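Local coordinates for Co-type Nitrile Hydratase beta subunit (Pseudomonas putida, PDB 3QYH), which probably forms, with its partner subunit, a cobalt-type nitrile hydratase, the enzyme that hydrates nitriles to the corresponding amides, at residues 53-58 and 73-78. Sequence-based numbering, arbitrary orientation.
Sequences HSIERM and LHVFEN
Met-58 lies over the imidazole of His-74 in a Met-aromatic contact that helps join two packed helices, 48-56 and 68-82, in the N-terminal helical part of the subunit. Met-58 sits just past the end of helix 48-56, and its side chain turns back toward the second helix. Start at CB: Met-58 CB stands over one ring face, nearest NE2 of His-74 at 3.6 Å, and makes a CH-pi contact 17° off the ring normal. The next atom, CG, lies between the backbone N and the carbonyl carbon (chi1 71°), which lifts it higher above the ring than CB, and the chain comes back down at the sulfur. Met-58 SD is 4.4 Å from the centroid of the His-74 ring, still above the face. A bend at chi3 (-77°) finally brings Met-58 CE against the root of the histidine, 3.9 Å from His-74 CB. On the opposite face of the ring, toward the rim, lies the amide nitrogen of Asn-78, whose ND2 donates to the His-74 carbonyl O at 2.9 Å. The imidazole is thus flanked on both sides.

Beside the ring, Val-75 meets Ser-54 and Ile-55. It straddles the serine hydroxyl, CG1 and CG2 of Val-75 each 3.6 Å from Ser-54 OG, and its CG2 presses on CG1 of Ile-55, tighter than usual van der Waals contact. The Ile-55 side chain is about 9 Å from the bound cobalt(III) ion.

Shortening His-74 to an alanine removes the flat surface under the Met-58 thioether, which would probably be left freer to turn, and the bridging water would probably lose its hold on the second helix. That water lies in the ring plane, 2.7 Å from NE2 of His-74, and donates a hydrogen bond to the carbonyl O of Ser-54 at 2.6 Å.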
ATOM      1  N   HIS B  53       6.528  11.362  -2.660  1.00 14.28           N
ATOM      2  CA  HIS B  53       7.365  12.351  -1.992  1.00 13.32           C
ATOM      3  C   HIS B  53       6.678  13.714  -1.885  1.00 13.75           C
ATOM      4  O   HIS B  53       6.993  14.513  -1.007  1.00 13.99           O
ATOM      5  CB  HIS B  53       8.726  12.484  -2.696  1.00 11.27           C
ATOM      6  CG  HIS B  53       9.701  13.338  -1.944  1.00 14.68           C
ATOM      7  ND1 HIS B  53       9.994  13.136  -0.609  1.00 15.23           N
ATOM      8  CD2 HIS B  53      10.450  14.398  -2.341  1.00 13.66           C
ATOM      9  CE1 HIS B  53      10.875  14.039  -0.216  1.00 14.50           C
ATOM     10  NE2 HIS B  53      11.174  14.809  -1.248  1.00 14.77           N
ATOM     11  N   SER B  54       5.757  13.985  -2.798  1.00 12.12           N
ATOM     12  CA  SER B  54       4.942  15.185  -2.721  1.00 11.79           C
ATOM     13  C   SER B  54       4.087  15.173  -1.461  1.00 13.40           C
ATOM     14  O   SER B  54       3.982  16.179  -0.770  1.00 14.87           O
ATOM     15  CB  SER B  54       4.062  15.324  -3.976  1.00 14.69           C
ATOM     16  OG  SER B  54       3.192  16.427  -3.834  1.00 15.07           O
ATOM     17  N   ILE B  55       3.498  14.020  -1.148  1.00 12.37           N
ATOM     18  CA  ILE B  55       2.718  13.864   0.084  1.00 13.38           C
ATOM     19  C   ILE B  55       3.626  14.035   1.298  1.00 16.11           C
ATOM     20  O   ILE B  55       3.256  14.713   2.267  1.00 11.43           O
ATOM     21  CB  ILE B  55       2.026  12.492   0.127  1.00 12.16           C
ATOM     22  CG1 ILE B  55       0.880  12.452  -0.890  1.00 13.55           C
ATOM     23  CG2 ILE B  55       1.477  12.185   1.533  1.00 13.53           C
ATOM     24  CD1 ILE B  55       0.263  11.047  -1.072  1.00 14.14           C
ATOM     25  N   GLU B  56       4.822  13.443   1.229  1.00 10.46           N
ATOM     26  CA  GLU B  56       5.804  13.523   2.320  1.00 12.92           C
ATOM     27  C   GLU B  56       6.174  14.976   2.660  1.00 16.77           C
ATOM     28  O   GLU B  56       6.519  15.304   3.809  1.00 12.69           O
ATOM     29  CB  GLU B  56       7.063  12.719   1.951  1.00 14.07           C
ATOM     30  CG  GLU B  56       6.793  11.200   1.944  1.00 12.30           C
ATOM     31  CD  GLU B  56       7.911  10.375   1.317  1.00 17.15           C
ATOM     32  OE1 GLU B  56       8.967  10.941   0.961  1.00 14.74           O
ATOM     33  OE2 GLU B  56       7.718   9.140   1.183  1.00 16.75           O
ATOM     34  N   ARG B  57       6.090  15.839   1.657  1.00 12.07           N
ATOM     35  CA  ARG B  57       6.510  17.227   1.790  1.00 15.95           C
ATOM     36  C   ARG B  57       5.400  18.180   2.215  1.00 19.64           C
ATOM     37  O   ARG B  57       5.624  19.383   2.318  1.00 20.40           O
ATOM     38  CB  ARG B  57       7.133  17.711   0.472  1.00 16.12           C
ATOM     39  CG  ARG B  57       8.491  17.067   0.201  1.00 15.42           C
ATOM     40  CD  ARG B  57       9.147  17.643  -1.071  1.00 15.66           C
ATOM     41  NE  ARG B  57       8.475  17.240  -2.319  1.00 16.15           N
ATOM     42  CZ  ARG B  57       7.874  18.085  -3.162  1.00 21.90           C
ATOM     43  NH1 ARG B  57       7.827  19.411  -2.909  1.00 18.51           N
ATOM     44  NH2 ARG B  57       7.333  17.616  -4.273  1.00 12.01           N
ATOM     45  N   MET B  58       4.197  17.676   2.451  1.00 15.24           N
ATOM     46  CA  MET B  58       3.147  18.582   2.885  1.00 22.04           C
ATOM     47  C   MET B  58       3.342  18.965   4.361  1.00 20.72           C
ATOM     48  O   MET B  58       4.101  18.323   5.078  1.00 19.63           O
ATOM     49  CB  MET B  58       1.749  18.036   2.541  1.00 21.41           C
ATOM     50  CG  MET B  58       1.264  16.861   3.319  1.00 23.46           C
ATOM     51  SD  MET B  58      -0.153  16.107   2.459  1.00 25.24           S
ATOM     52  CE  MET B  58      -1.485  17.232   2.875  1.00 21.73           C
ATOM     53  N   LEU B  73      -5.325  15.088  -3.185  1.00 11.69           N
ATOM     54  CA  LEU B  73      -5.745  16.380  -3.729  1.00 14.86           C
ATOM     55  C   LEU B  73      -4.595  17.384  -3.629  1.00 17.56           C
ATOM     56  O   LEU B  73      -4.344  18.157  -4.555  1.00 17.14           O
ATOM     57  CB  LEU B  73      -6.994  16.905  -3.004  1.00 12.68           C
ATOM     58  CG  LEU B  73      -7.396  18.344  -3.351  1.00 21.23           C
ATOM     59  CD1 LEU B  73      -7.687  18.503  -4.846  1.00 17.32           C
ATOM     60  CD2 LEU B  73      -8.579  18.771  -2.534  1.00 18.78           C
ATOM     61  N   HIS B  74      -3.889  17.350  -2.502  1.00 17.47           N
ATOM     62  CA  HIS B  74      -2.730  18.224  -2.293  1.00 16.67           C
ATOM     63  C   HIS B  74      -1.682  17.984  -3.356  1.00 16.56           C
ATOM     64  O   HIS B  74      -1.143  18.944  -3.919  1.00 20.37           O
ATOM     65  CB  HIS B  74      -2.095  18.038  -0.894  1.00 18.85           C
ATOM     66  CG  HIS B  74      -0.731  18.649  -0.769  1.00 20.77           C
ATOM     67  ND1 HIS B  74      -0.527  19.913  -0.252  1.00 22.22           N
ATOM     68  CD2 HIS B  74       0.491  18.190  -1.142  1.00 21.73           C
ATOM     69  CE1 HIS B  74       0.764  20.193  -0.290  1.00 25.99           C
ATOM     70  NE2 HIS B  74       1.403  19.165  -0.824  1.00 24.84           N
ATOM     71  N   VAL B  75      -1.394  16.716  -3.648  1.00 12.74           N
ATOM     72  CA  VAL B  75      -0.387  16.406  -4.656  1.00 12.73           C
ATOM     73  C   VAL B  75      -0.802  16.990  -6.003  1.00 16.63           C
ATOM     74  O   VAL B  75       0.005  17.615  -6.687  1.00 16.33           O
ATOM     75  CB  VAL B  75      -0.161  14.883  -4.817  1.00 17.23           C
ATOM     76  CG1 VAL B  75       0.850  14.605  -5.908  1.00 13.81           C
ATOM     77  CG2 VAL B  75       0.297  14.280  -3.506  1.00 16.65           C
ATOM     78  N   PHE B  76      -2.060  16.790  -6.390  1.00 13.54           N
ATOM     79  CA  PHE B  76      -2.498  17.256  -7.702  1.00 13.94           C
ATOM     80  C   PHE B  76      -2.357  18.788  -7.802  1.00 15.50           C
ATOM     81  O   PHE B  76      -1.937  19.315  -8.827  1.00 19.25           O
ATOM     82  CB  PHE B  76      -3.935  16.807  -7.991  1.00 11.02           C
ATOM     83  CG  PHE B  76      -4.132  15.306  -7.905  1.00 14.34           C
ATOM     84  CD1 PHE B  76      -5.365  14.769  -7.527  1.00 15.38           C
ATOM     85  CD2 PHE B  76      -3.088  14.439  -8.191  1.00 11.28           C
ATOM     86  CE1 PHE B  76      -5.554  13.385  -7.452  1.00 10.47           C
ATOM     87  CE2 PHE B  76      -3.262  13.049  -8.106  1.00 15.84           C
ATOM     88  CZ  PHE B  76      -4.492  12.527  -7.722  1.00 11.80           C
ATOM     89  N   GLU B  77      -2.685  19.486  -6.722  1.00 16.44           N
ATOM     90  CA  GLU B  77      -2.651  20.950  -6.721  1.00 18.04           C
ATOM     91  C   GLU B  77      -1.245  21.535  -6.692  1.00 21.24           C
ATOM     92  O   GLU B  77      -1.051  22.686  -7.064  1.00 24.40           O
ATOM     93  CB  GLU B  77      -3.460  21.514  -5.557  1.00 13.72           C
ATOM     94  CG  GLU B  77      -4.981  21.309  -5.690  1.00 19.87           C
ATOM     95  CD  GLU B  77      -5.729  21.822  -4.470  1.00 26.40           C
ATOM     96  OE1 GLU B  77      -5.106  21.891  -3.396  1.00 27.72           O
ATOM     97  OE2 GLU B  77      -6.925  22.159  -4.576  1.00 29.01           O
ATOM     98  N   ASN B  78      -0.277  20.747  -6.244  1.00 15.84           N
ATOM     99  CA  ASN B  78       1.064  21.250  -6.013  1.00 15.60           C
ATOM    100  C   ASN B  78       2.110  20.630  -6.915  1.00 18.48           C
ATOM    101  O   ASN B  78       2.877  21.354  -7.554  1.00 18.44           O
ATOM    102  CB  ASN B  78       1.441  21.099  -4.543  1.00 16.95           C
ATOM    103  CG  ASN B  78       0.700  22.086  -3.662  1.00 22.36           C
ATOM    104  OD1 ASN B  78       1.079  23.249  -3.566  1.00 24.21           O
ATOM    105  ND2 ASN B  78      -0.382  21.638  -3.040  1.00 19.57           N
TER
HETATM  106  O   HOH W   1       4.064  18.749  -1.321  1.00 22.50           O